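Local coordinates for esterase D (Lactobacillus rhamnosus, PDB 3DKR), which probably hydrolyses carboxylic esters, as an alpha/beta hydrolase with a predicted serine-histidine-aspartate catalytic triad, at residues Val25-Ala30 with Phe40-Leu45; Lys109-Leu114 with Asn181-Pro186; Ser125-Gly130 with Ala167-Phe172; Gly137-Ala142 with Gln157-Leu162. All blocks are in the same frame, centred on the assembly; numbering follows the deposited sequence.

Contact 1: residues Val25-Ala30 with Phe40-Leu45; sequences VVLLHA and FMARAL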
loop_
_atom_site.group_PDB
_atom_site.type_symbol
_atom_site.label_atom_id
_atom_site.label_comp_id
_atom_site.label_asym_id
_atom_site.label_seq_id
_atom_site.Cartn_x
_atom_site.Cartn_y
_atom_site.Cartn_z
ATOM N N VAL A 25 6.330 2.315 -12.162
ATOM C CA VAL A 25 5.468 2.495 -10.996
ATOM C C VAL A 25 5.764 1.414 -9.969
ATOM O O VAL A 25 5.782 0.232 -10.308
ATOM C CB VAL A 25 3.977 2.392 -11.385
ATOM C CG1 VAL A 25 3.098 2.711 -10.180
ATOM C CG2 VAL A 25 3.669 3.350 -12.520
ATOM N N VAL A 26 5.985 1.826 -8.725
ATOM C CA VAL A 26 6.130 0.907 -7.605
ATOM C C VAL A 26 4.780 0.804 -6.899
ATOM O O VAL A 26 4.170 1.823 -6.559
ATOM C CB VAL A 26 7.201 1.384 -6.605
ATOM C CG1 VAL A 26 7.229 0.489 -5.380
ATOM C CG2 VAL A 26 8.588 1.459 -7.278
ATOM N N LEU A 27 4.312 -0.435 -6.690
ATOM C CA LEU A 27 3.027 -0.689 -6.015
ATOM C C LEU A 27 3.288 -1.485 -4.742
ATOM O O LEU A 27 3.866 -2.569 -4.807
ATOM C CB LEU A 27 2.063 -1.473 -6.912
ATOM C CG LEU A 27 1.668 -0.783 -8.218
ATOM C CD1 LEU A 27 0.784 -1.684 -9.094
ATOM C CD2 LEU A 27 0.959 0.553 -8.002
ATOM N N LEU A 28 2.890 -0.910 -3.603
ATOM C CA LEU A 28 3.199 -1.451 -2.271
ATOM C C LEU A 28 1.928 -1.999 -1.612
ATOM O O LEU A 28 0.938 -1.289 -1.448
ATOM C CB LEU A 28 3.855 -0.381 -1.400
ATOM C CG LEU A 28 5.132 0.196 -2.007
ATOM C CD1 LEU A 28 5.691 1.319 -1.134
ATOM C CD2 LEU A 28 6.216 -0.892 -2.206
ATOM N N HIS A 29 1.960 -3.282 -1.257
ATOM C CA HIS A 29 0.730 -4.004 -0.936
ATOM C C HIS A 29 0.183 -3.784 0.487
ATOM O O HIS A 29 0.705 -2.964 1.245
ATOM C CB HIS A 29 0.867 -5.496 -1.307
ATOM C CG HIS A 29 1.828 -6.293 -0.471
ATOM N ND1 HIS A 29 1.535 -6.714 0.817
ATOM C CD2 HIS A 29 3.019 -6.856 -0.789
ATOM C CE1 HIS A 29 2.528 -7.467 1.261
ATOM N NE2 HIS A 29 3.443 -7.567 0.309
ATOM N N ALA A 30 -0.881 -4.524 0.807
ATOM C CA ALA A 30 -1.593 -4.393 2.086
ATOM C C ALA A 30 -1.024 -5.265 3.194
ATOM O O ALA A 30 -0.373 -6.276 2.938
ATOM C CB ALA A 30 -3.051 -4.748 1.885
ATOM N N PHE A 40 -4.471 -6.675 -10.742
ATOM C CA PHE A 40 -5.310 -5.945 -11.703
ATOM C C PHE A 40 -4.691 -4.584 -12.040
ATOM O O PHE A 40 -4.640 -4.185 -13.208
ATOM C CB PHE A 40 -6.726 -5.703 -11.194
ATOM C CG PHE A 40 -7.513 -6.958 -10.865
ATOM C CD1 PHE A 40 -7.134 -8.226 -11.308
ATOM C CD2 PHE A 40 -8.663 -6.833 -10.105
ATOM C CE1 PHE A 40 -7.898 -9.351 -10.958
ATOM C CE2 PHE A 40 -9.427 -7.935 -9.775
ATOM C CZ PHE A 40 -9.059 -9.186 -10.201
ATOM N N MET A 41 -4.246 -3.865 -11.013
ATOM C CA MET A 41 -3.687 -2.517 -11.202
ATOM C C MET A 41 -2.444 -2.591 -12.077
ATOM O O MET A 41 -2.288 -1.840 -13.064
ATOM C CB MET A 41 -3.375 -1.872 -9.840
ATOM C CG MET A 41 -2.582 -0.546 -9.882
ATOM S SD MET A 41 -3.476 0.780 -10.730
ATOM C CE MET A 41 -4.823 1.062 -9.579
ATOM N N ALA A 42 -1.551 -3.510 -11.708
ATOM C CA ALA A 42 -0.301 -3.697 -12.436
ATOM C C ALA A 42 -0.565 -3.960 -13.930
ATOM O O ALA A 42 0.093 -3.405 -14.812
ATOM C CB ALA A 42 0.509 -4.814 -11.799
ATOM N N ARG A 43 -1.550 -4.806 -14.212
ATOM C CA ARG A 43 -1.891 -5.139 -15.588
ATOM C C ARG A 43 -2.526 -3.956 -16.316
ATOM O O ARG A 43 -2.223 -3.723 -17.488
ATOM C CB ARG A 43 -2.799 -6.369 -15.628
ATOM C CG ARG A 43 -2.076 -7.633 -15.272
ATOM C CD ARG A 43 -1.077 -8.042 -16.352
ATOM N NE ARG A 43 -0.837 -9.472 -16.326
ATOM C CZ ARG A 43 -0.049 -10.134 -17.165
ATOM N NH1 ARG A 43 0.651 -9.501 -18.113
ATOM N NH2 ARG A 43 0.056 -11.455 -17.048
ATOM N N ALA A 44 -3.390 -3.199 -15.642
ATOM C CA ALA A 44 -3.951 -1.980 -16.234
ATOM C C ALA A 44 -2.827 -1.011 -16.601
ATOM O O ALA A 44 -2.806 -0.425 -17.678
ATOM C CB ALA A 44 -4.938 -1.323 -15.291
ATOM N N LEU A 45 -1.859 -0.864 -15.710
ATOM C CA LEU A 45 -0.735 0.025 -15.986
ATOM C C LEU A 45 0.082 -0.503 -17.151
ATOM O O LEU A 45 0.485 0.263 -18.025
ATOM C CB LEU A 45 0.129 0.209 -14.750
ATOM C CG LEU A 45 -0.578 0.910 -13.599
ATOM C CD1 LEU A 45 0.313 0.928 -12.370
ATOM C CD2 LEU A 45 -0.919 2.350 -13.985
#
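Buried apolar packing of a helix on a strand joins Leu27 and Val25 to Met41, Ala42 and Leu45. It lies inside a beta-alpha-beta unit of the alpha/beta hydrolase fold: strand 23-28, helix 39-47, strand 51-54. The helix runs back almost antiparallel to the strand, at 170°, with the two short axes 10.2 Å apart. This is the return leg of the crossover. Val25 and Leu27 both point their side chains at the helix. No hydrogen bond links the two segments; the contact is apolar packing.

Leu27 makes three of the four residue contacts, chiefly through CD1. This methyl reaches CG of Met41 at 3.6 Å, and the two side chains cross at about a right angle. The same CD1 lies 4.1 Å from CB of Ala42, one residue along the helix. Met41 CG is anti to the backbone N, chi1 171°, which brings it to Leu27. Bends at chi2 and chi3 then turn the sulfur and CE, and the side chain also packs on Leu237 of helix 234-246. Val52 of strand 51-54 touches Leu27, Ala42 and Leu45. Leu45 crosses Val25 at about a right angle, its CD1 resting 4.0 Å from Val25 CG1 and 4.1 Å from Val25 CG2.

Contact 2: residues Lys109-Leu114 with Asn181-Pro186; sequences KALETL and NLVKQP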
loop_
_atom_site.group_PDB
_atom_site.type_symbol
_atom_site.label_atom_id
_atom_site.label_comp_id
_atom_site.label_asym_id
_atom_site.label_seq_id
_atom_site.Cartn_x
_atom_site.Cartn_y
_atom_site.Cartn_z
ATOM N N LYS A 109 6.152 8.093 2.978
ATOM C CA LYS A 109 7.480 8.342 3.537
ATOM C C LYS A 109 8.520 8.457 2.412
ATOM O O LYS A 109 9.474 9.235 2.510
ATOM C CB LYS A 109 7.889 7.278 4.555
ATOM C CG LYS A 109 9.054 7.698 5.428
ATOM C CD LYS A 109 9.413 6.628 6.439
ATOM C CE LYS A 109 10.546 7.068 7.358
ATOM N NZ LYS A 109 10.102 8.027 8.414
ATOM N N ALA A 110 8.311 7.700 1.333
ATOM C CA ALA A 110 9.139 7.822 0.133
ATOM C C ALA A 110 9.056 9.224 -0.468
ATOM O O ALA A 110 10.086 9.851 -0.746
ATOM C CB ALA A 110 8.726 6.765 -0.893
ATOM N N LEU A 111 7.839 9.736 -0.646
ATOM C CA LEU A 111 7.675 11.099 -1.176
ATOM C C LEU A 111 8.377 12.127 -0.269
ATOM O O LEU A 111 8.995 13.090 -0.754
ATOM C CB LEU A 111 6.202 11.459 -1.363
ATOM C CG LEU A 111 5.457 10.641 -2.420
ATOM C CD1 LEU A 111 3.989 11.030 -2.469
ATOM C CD2 LEU A 111 6.103 10.791 -3.784
ATOM N N GLU A 112 8.277 11.919 1.039
ATOM C CA GLU A 112 8.877 12.832 2.019
ATOM C C GLU A 112 10.409 12.810 2.031
ATOM O O GLU A 112 11.039 13.839 2.285
ATOM C CB GLU A 112 8.411 12.461 3.427
ATOM C CG GLU A 112 6.930 12.664 3.709
ATOM C CD GLU A 112 6.440 12.001 5.019
ATOM O OE1 GLU A 112 7.205 11.239 5.659
ATOM O OE2 GLU A 112 5.273 12.289 5.401
ATOM N N THR A 113 11.008 11.632 1.861
ATOM C CA THR A 113 12.425 11.448 2.238
ATOM C C THR A 113 13.373 10.863 1.184
ATOM O O THR A 113 14.595 10.903 1.386
ATOM C CB THR A 113 12.551 10.573 3.511
ATOM O OG1 THR A 113 12.205 9.222 3.210
ATOM C CG2 THR A 113 11.664 11.102 4.638
ATOM N N LEU A 114 12.832 10.274 0.112
ATOM C CA LEU A 114 13.676 9.613 -0.889
ATOM C C LEU A 114 13.764 10.462 -2.145
ATOM O O LEU A 114 12.800 11.157 -2.501
ATOM C CB LEU A 114 13.120 8.235 -1.233
ATOM C CG LEU A 114 13.113 7.217 -0.096
ATOM C CD1 LEU A 114 12.492 5.883 -0.529
ATOM C CD2 LEU A 114 14.510 6.983 0.479
ATOM N N ASN A 181 4.351 17.567 5.824
ATOM C CA ASN A 181 4.765 18.891 5.343
ATOM C C ASN A 181 5.937 18.830 4.378
ATOM O O ASN A 181 6.159 19.773 3.599
ATOM C CB ASN A 181 5.107 19.825 6.520
ATOM C CG ASN A 181 6.327 19.383 7.282
ATOM O OD1 ASN A 181 7.439 19.835 7.007
ATOM N ND2 ASN A 181 6.133 18.494 8.263
ATOM N N LEU A 182 6.712 17.750 4.436
ATOM C CA LEU A 182 7.877 17.606 3.563
ATOM C C LEU A 182 7.509 17.265 2.119
ATOM O O LEU A 182 8.350 17.407 1.213
ATOM C CB LEU A 182 8.834 16.552 4.106
ATOM C CG LEU A 182 9.493 16.835 5.454
ATOM C CD1 LEU A 182 10.424 15.699 5.817
ATOM C CD2 LEU A 182 10.250 18.185 5.417
ATOM N N VAL A 183 6.278 16.817 1.879
ATOM C CA VAL A 183 5.909 16.360 0.539
ATOM C C VAL A 183 5.690 17.536 -0.407
ATOM O O VAL A 183 4.814 18.363 -0.183
ATOM C CB VAL A 183 4.629 15.516 0.533
ATOM C CG1 VAL A 183 4.290 15.063 -0.895
ATOM C CG2 VAL A 183 4.799 14.300 1.442
ATOM N N LYS A 184 6.498 17.597 -1.465
ATOM C CA LYS A 184 6.334 18.619 -2.497
ATOM C C LYS A 184 5.661 18.091 -3.771
ATOM O O LYS A 184 5.119 18.869 -4.572
ATOM C CB LYS A 184 7.695 19.201 -2.867
ATOM C CG LYS A 184 8.469 19.860 -1.730
ATOM C CD LYS A 184 7.660 20.823 -0.885
ATOM C CE LYS A 184 8.480 21.346 0.305
ATOM N NZ LYS A 184 7.759 21.164 1.619
ATOM N N GLN A 185 5.700 16.773 -3.968
ATOM C CA GLN A 185 5.213 16.163 -5.192
ATOM C C GLN A 185 3.697 16.159 -5.263
ATOM O O GLN A 185 3.025 16.134 -4.217
ATOM C CB GLN A 185 5.662 14.701 -5.300
ATOM C CG GLN A 185 7.160 14.477 -5.341
ATOM C CD GLN A 185 7.761 14.185 -3.987
ATOM O OE1 GLN A 185 7.232 14.604 -2.957
ATOM N NE2 GLN A 185 8.881 13.458 -3.982
ATOM N N PRO A 186 3.152 16.110 -6.487
ATOM C CA PRO A 186 1.754 15.769 -6.646
ATOM C C PRO A 186 1.438 14.467 -5.894
ATOM O O PRO A 186 2.218 13.507 -5.974
ATOM C CB PRO A 186 1.612 15.566 -8.160
ATOM C CG PRO A 186 2.704 16.388 -8.743
ATOM C CD PRO A 186 3.816 16.348 -7.786
HETATM O O HOH W 1 10.693 16.113 0.736
#
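Leu111 lies across the side-chain amide of Gln185, with Leu111 CD2 3.8 Å from the amide carbon CD of Gln185. The contact sets the C-terminal end of helix 101-113 against the loop that leads into strand 187-192 of the alpha/beta hydrolase sheet. Helix 101-113 begins at the predicted nucleophile Ser101, but this end is far from the active site.

Gln185 also bonds to the backbone of Leu111. Its NE2 donates to Leu111 O at 3.3 Å, with an N-H...O angle of 144°. The bond is long but well placed: the donor lies in the carbonyl plane, on a lone pair, and the oxygen lies close to the plane of the amide. The bend at chi2 of Gln185, 95°, turns the amide to the helix end. NE2 also makes a weak hydrogen bond to Ile117 O.

Val183 packs on two successive helix residues with its two methyls. Val183 CG1 lies 4.1 Å from Leu111 CB, and Val183 CG2 lies 3.5 Å from Glu112 CG. Leu182 approaches from the more exposed side, its CB and CD1 close to Glu112 O. A water lies between the backbones of the same two residues, 2.8 Å from Glu112 O and 2.7 Å from Leu182 O.

Contact 3: residues Ser125-Gly130 with Ala167-Phe172; sequences SPILPG and AAIDQF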
loop_
_atom_site.group_PDB
_atom_site.type_symbol
_atom_site.label_atom_id
_atom_site.label_comp_id
_atom_site.label_asym_id
_atom_site.label_seq_id
_atom_site.Cartn_x
_atom_site.Cartn_y
_atom_site.Cartn_z
ATOM N N SER A 125 -6.399 4.900 3.371
ATOM C CA SER A 125 -5.827 5.682 4.476
ATOM C C SER A 125 -4.778 4.911 5.253
ATOM O O SER A 125 -4.786 3.686 5.275
ATOM C CB SER A 125 -6.944 6.104 5.412
ATOM O OG SER A 125 -7.785 7.036 4.765
ATOM N N PRO A 126 -3.852 5.631 5.900
ATOM C CA PRO A 126 -2.833 4.935 6.668
ATOM C C PRO A 126 -3.396 4.229 7.891
ATOM O O PRO A 126 -4.527 4.492 8.306
ATOM C CB PRO A 126 -1.878 6.068 7.084
ATOM C CG PRO A 126 -2.708 7.297 7.066
ATOM C CD PRO A 126 -3.706 7.099 5.974
ATOM N N ILE A 127 -2.563 3.357 8.458
ATOM C CA ILE A 127 -2.842 2.654 9.694
ATOM C C ILE A 127 -2.334 3.534 10.816
ATOM O O ILE A 127 -1.121 3.628 11.023
ATOM C CB ILE A 127 -2.127 1.287 9.695
ATOM C CG1 ILE A 127 -2.637 0.426 8.533
ATOM C CG2 ILE A 127 -2.321 0.564 11.028
ATOM C CD1 ILE A 127 -1.847 -0.828 8.292
ATOM N N LEU A 128 -3.268 4.186 11.508
ATOM C CA LEU A 128 -2.960 5.120 12.606
ATOM C C LEU A 128 -3.673 4.721 13.899
ATOM O O LEU A 128 -4.720 4.073 13.872
ATOM C CB LEU A 128 -3.347 6.552 12.207
ATOM C CG LEU A 128 -2.400 7.197 11.194
ATOM C CD1 LEU A 128 -3.010 8.476 10.643
ATOM C CD2 LEU A 128 -1.031 7.510 11.795
ATOM N N PRO A 129 -3.125 5.131 15.050
ATOM C CA PRO A 129 -3.665 4.608 16.309
ATOM C C PRO A 129 -5.124 4.981 16.511
ATOM O O PRO A 129 -5.502 6.146 16.338
ATOM C CB PRO A 129 -2.756 5.218 17.381
ATOM C CG PRO A 129 -2.089 6.388 16.711
ATOM C CD PRO A 129 -1.984 6.039 15.264
ATOM N N GLY A 130 -5.934 3.968 16.820
ATOM C CA GLY A 130 -7.342 4.138 17.134
ATOM C C GLY A 130 -8.277 4.211 15.945
ATOM O O GLY A 130 -9.492 4.329 16.131
ATOM N N ALA A 167 0.750 -1.814 17.066
ATOM C CA ALA A 167 1.340 -0.663 17.766
ATOM C C ALA A 167 2.570 -0.168 17.017
ATOM O O ALA A 167 2.760 1.034 16.872
ATOM C CB ALA A 167 1.720 -1.044 19.203
ATOM N N ALA A 168 3.401 -1.087 16.532
ATOM C CA ALA A 168 4.614 -0.722 15.808
ATOM C C ALA A 168 4.272 0.010 14.513
ATOM O O ALA A 168 4.925 0.990 14.146
ATOM C CB ALA A 168 5.433 -1.959 15.494
ATOM N N ILE A 169 3.273 -0.502 13.810
ATOM C CA ILE A 169 2.792 0.150 12.583
ATOM C C ILE A 169 2.242 1.542 12.869
ATOM O O ILE A 169 2.623 2.531 12.216
ATOM C CB ILE A 169 1.729 -0.700 11.869
ATOM C CG1 ILE A 169 2.333 -2.029 11.419
ATOM C CG2 ILE A 169 1.187 0.052 10.654
ATOM C CD1 ILE A 169 1.281 -3.075 11.022
ATOM N N ASP A 170 1.349 1.625 13.860
ATOM C CA ASP A 170 0.803 2.911 14.310
ATOM C C ASP A 170 1.951 3.913 14.559
ATOM O O ASP A 170 1.953 5.046 14.065
ATOM C CB ASP A 170 0.038 2.738 15.641
ATOM C CG ASP A 170 -1.330 2.057 15.501
ATOM O OD1 ASP A 170 -1.892 1.962 14.394
ATOM O OD2 ASP A 170 -1.847 1.629 16.573
ATOM N N GLN A 171 2.944 3.477 15.322
ATOM C CA GLN A 171 4.046 4.346 15.726
ATOM C C GLN A 171 4.811 4.862 14.500
ATOM O O GLN A 171 5.063 6.062 14.345
ATOM C CB GLN A 171 4.963 3.583 16.690
ATOM C CG GLN A 171 6.237 4.315 17.062
ATOM C CD GLN A 171 7.019 3.612 18.175
ATOM O OE1 GLN A 171 6.537 2.644 18.783
ATOM N NE2 GLN A 171 8.225 4.098 18.443
ATOM N N PHE A 172 5.171 3.946 13.611
ATOM C CA PHE A 172 5.907 4.308 12.394
ATOM C C PHE A 172 5.084 5.289 11.578
ATOM O O PHE A 172 5.593 6.277 11.028
ATOM C CB PHE A 172 6.169 3.039 11.584
ATOM C CG PHE A 172 7.100 3.248 10.421
ATOM C CD1 PHE A 172 8.443 2.925 10.509
ATOM C CD2 PHE A 172 6.631 3.779 9.241
ATOM C CE1 PHE A 172 9.297 3.139 9.434
ATOM C CE2 PHE A 172 7.480 3.970 8.166
ATOM C CZ PHE A 172 8.797 3.661 8.267
#
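Just after Ser125, whose O is hydrogen-bonded to OG of the predicted nucleophile Ser101, Ile127 of the loop following strand 119-122 meets Ile169 of helix 155-178. Their CG2 methyls, Ile127 CG2 and Ile169 CG2, are 3.6 Å apart. Both isoleucines have CG2 anti to the backbone N, and the two side chains cross obliquely. Ile169 CG2 also reaches CB and CD1 of Ile127, so this one methyl lies along the flank of the loop residue. Ile127 O is buried here with no polar partner in the model.

At Leu128 the side chain points away, and the backbone makes the contact. Asp170 OD1 lies 3.3 Å from Leu128 C. Pro129 comes next. Its ring and the Asp170 side chain run past each other in opposite directions, with Pro129 CD 3.9 Å from Asp170 CB. The nitrogen of Pro129 has no hydrogen to offer the carboxylate. Asp170 OD1 instead is hydrogen-bonded to His132 NE2, further along the same loop.

The side chain of Ile127 is about 4 Å from that of Ser101 and about 4 Å from a bound acetate, probably from the crystallisation liquor. This is consistent with Ile127 lining the predicted active site of this alpha/beta hydrolase, with helix 155-178 packed behind it.

Contact 4: residues Gly137-Ala142 with Gln157-Leu162; sequences GFLKYA and QILAYL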
loop_
_atom_site.group_PDB
_atom_site.type_symbol
_atom_site.label_atom_id
_atom_site.label_comp_id
_atom_site.label_asym_id
_atom_site.label_seq_id
_atom_site.Cartn_x
_atom_site.Cartn_y
_atom_site.Cartn_z
ATOM N N GLY A 137 -10.110 -8.637 11.011
ATOM C CA GLY A 137 -9.612 -8.967 9.681
ATOM C C GLY A 137 -8.444 -9.941 9.713
ATOM O O GLY A 137 -8.413 -10.911 8.951
ATOM N N PHE A 138 -7.477 -9.690 10.594
ATOM C CA PHE A 138 -6.293 -10.547 10.691
ATOM C C PHE A 138 -6.709 -11.933 11.163
ATOM O O PHE A 138 -6.304 -12.933 10.588
ATOM C CB PHE A 138 -5.241 -9.961 11.644
ATOM C CG PHE A 138 -3.893 -10.614 11.525
ATOM C CD1 PHE A 138 -2.830 -9.950 10.920
ATOM C CD2 PHE A 138 -3.676 -11.913 11.999
ATOM C CE1 PHE A 138 -1.591 -10.555 10.808
ATOM C CE2 PHE A 138 -2.436 -12.518 11.873
ATOM C CZ PHE A 138 -1.393 -11.838 11.281
ATOM N N LEU A 139 -7.532 -11.984 12.209
ATOM C CA LEU A 139 -7.989 -13.271 12.737
ATOM C C LEU A 139 -8.717 -14.086 11.661
ATOM O O LEU A 139 -8.508 -15.296 11.548
ATOM C CB LEU A 139 -8.862 -13.076 13.991
ATOM C CG LEU A 139 -8.106 -12.530 15.208
ATOM C CD1 LEU A 139 -9.056 -11.927 16.270
ATOM C CD2 LEU A 139 -7.229 -13.610 15.819
ATOM N N LYS A 140 -9.533 -13.417 10.848
ATOM C CA LYS A 140 -10.312 -14.098 9.804
ATOM C C LYS A 140 -9.403 -14.560 8.663
ATOM O O LYS A 140 -9.577 -15.645 8.114
ATOM C CB LYS A 140 -11.412 -13.185 9.276
ATOM C CG LYS A 140 -12.546 -12.981 10.255
ATOM N N TYR A 141 -8.441 -13.721 8.307
ATOM C CA TYR A 141 -7.409 -14.078 7.339
ATOM C C TYR A 141 -6.693 -15.349 7.773
ATOM O O TYR A 141 -6.592 -16.299 6.999
ATOM C CB TYR A 141 -6.405 -12.922 7.209
ATOM C CG TYR A 141 -5.118 -13.280 6.492
ATOM C CD1 TYR A 141 -5.065 -13.310 5.110
ATOM C CD2 TYR A 141 -3.951 -13.568 7.198
ATOM C CE1 TYR A 141 -3.894 -13.616 4.449
ATOM C CE2 TYR A 141 -2.764 -13.890 6.531
ATOM C CZ TYR A 141 -2.745 -13.906 5.158
ATOM O OH TYR A 141 -1.591 -14.222 4.469
ATOM N N ALA A 142 -6.207 -15.366 9.015
ATOM C CA ALA A 142 -5.456 -16.508 9.532
ATOM C C ALA A 142 -6.327 -17.768 9.516
ATOM O O ALA A 142 -5.865 -18.862 9.158
ATOM C CB ALA A 142 -4.951 -16.226 10.932
ATOM N N GLN A 157 -1.752 -17.447 19.726
ATOM C CA GLN A 157 -0.466 -16.833 19.394
ATOM C C GLN A 157 -0.683 -15.501 18.665
ATOM O O GLN A 157 0.047 -14.534 18.896
ATOM C CB GLN A 157 0.407 -17.787 18.556
ATOM C CG GLN A 157 1.156 -18.843 19.384
ATOM C CD GLN A 157 2.511 -18.350 19.921
ATOM O OE1 GLN A 157 2.623 -17.919 21.073
ATOM N NE2 GLN A 157 3.538 -18.411 19.080
ATOM N N ILE A 158 -1.698 -15.442 17.809
ATOM C CA ILE A 158 -2.010 -14.191 17.106
ATOM C C ILE A 158 -2.240 -13.058 18.119
ATOM O O ILE A 158 -1.641 -11.981 18.003
ATOM C CB ILE A 158 -3.216 -14.345 16.173
ATOM C CG1 ILE A 158 -2.828 -15.213 14.974
ATOM C CG2 ILE A 158 -3.729 -12.964 15.717
ATOM C CD1 ILE A 158 -3.987 -15.538 14.072
ATOM N N LEU A 159 -3.060 -13.312 19.139
ATOM C CA LEU A 159 -3.357 -12.287 20.156
ATOM C C LEU A 159 -2.126 -11.873 20.960
ATOM O O LEU A 159 -2.065 -10.752 21.482
ATOM C CB LEU A 159 -4.468 -12.750 21.102
ATOM C CG LEU A 159 -5.865 -12.921 20.504
ATOM C CD1 LEU A 159 -6.863 -13.244 21.610
ATOM C CD2 LEU A 159 -6.313 -11.691 19.713
ATOM N N ALA A 160 -1.151 -12.770 21.058
ATOM C CA ALA A 160 0.102 -12.494 21.760
ATOM C C ALA A 160 0.997 -11.512 21.013
ATOM O O ALA A 160 1.728 -10.752 21.638
ATOM C CB ALA A 160 0.859 -13.783 21.994
ATOM N N TYR A 161 0.955 -11.556 19.681
ATOM C CA TYR A 161 1.855 -10.744 18.847
ATOM C C TYR A 161 1.160 -9.572 18.139
ATOM O O TYR A 161 1.798 -8.538 17.874
ATOM C CB TYR A 161 2.462 -11.598 17.737
ATOM C CG TYR A 161 3.609 -12.520 18.089
ATOM C CD1 TYR A 161 4.905 -12.025 18.255
ATOM C CD2 TYR A 161 3.419 -13.895 18.145
ATOM C CE1 TYR A 161 5.979 -12.885 18.535
ATOM C CE2 TYR A 161 4.480 -14.760 18.415
ATOM C CZ TYR A 161 5.752 -14.247 18.608
ATOM O OH TYR A 161 6.796 -15.114 18.874
ATOM N N LEU A 162 -0.113 -9.743 17.791
ATOM C CA LEU A 162 -0.780 -8.793 16.873
ATOM C C LEU A 162 -0.909 -7.377 17.446
ATOM O O LEU A 162 -0.613 -6.394 16.755
ATOM C CB LEU A 162 -2.136 -9.337 16.416
ATOM C CG LEU A 162 -2.972 -8.473 15.463
ATOM C CD1 LEU A 162 -2.146 -8.055 14.242
ATOM C CD2 LEU A 162 -4.214 -9.245 15.060
#
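Ile158 reaches from segment 157-162 into a groove formed by Phe138, Leu139 and Ala142 of segment 137-142. Its CB lies 4.1 Å from Leu139 CD2. From there the side chain forks. CG2, anti to the backbone N, comes closer to the same methyl, at 3.6 Å from Leu139 CD2, and also reaches the ring of Phe138 at CD2. The other branch heads toward Ala142: CG1 approaches Phe138 CE2, and Ile158 CD1 at the tip ends 3.4 Å from Ala142 CB. That last pair is tighter than ordinary van der Waals contact.

Helices 134-149 and 155-178 both belong to the excursion between strands 119-122 and 187-192, the place where many alpha/beta hydrolases carry a cap or lid. Here the short helix axes run at 140° to each other and pass 11.1 Å apart. That wide spacing is bridged mainly by phenylalanine, leucine and isoleucine side chains, with no hydrogen bond across the contact.

Leu162, one turn after Ile158, takes the Phe138 ring from over a face. Its CD1 sits 4.3 Å from the ring centroid, 27° off the normal, in a CH-pi contact. Leu162 CD2 packs on the root of the same side chain, 3.6 Å from Phe138 CB. Leu69 of helix 66-71 and Thr32 also touch Phe138. At the outer side, Leu139 CD1 and Leu159 CD2 meet loosely.

In the fold
Contact 1 comes first along the chain and is complete before the others begin. It lies where helix 39-47 packs on the central sheet, at strand 23-28. Contact 2 spans the rest: its segments enclose contact 3 in sequence, and contact 3 in turn encloses contact 4. Contacts 3 and 4 share helix 155-178 and have centres 16 Å apart. The same helix leads into the loop of contact 2, whose centre is 32 Å from that of contact 4. Contacts 2 and 3 touch through Lys109 CD and Phe172 CZ, 3.5 Å apart. Contacts 3 and 4 hold the excursion between strands 119-122 and 187-192 within itself, beside the predicted active site at contact 3; contact 2 fastens its end to helix 101-113.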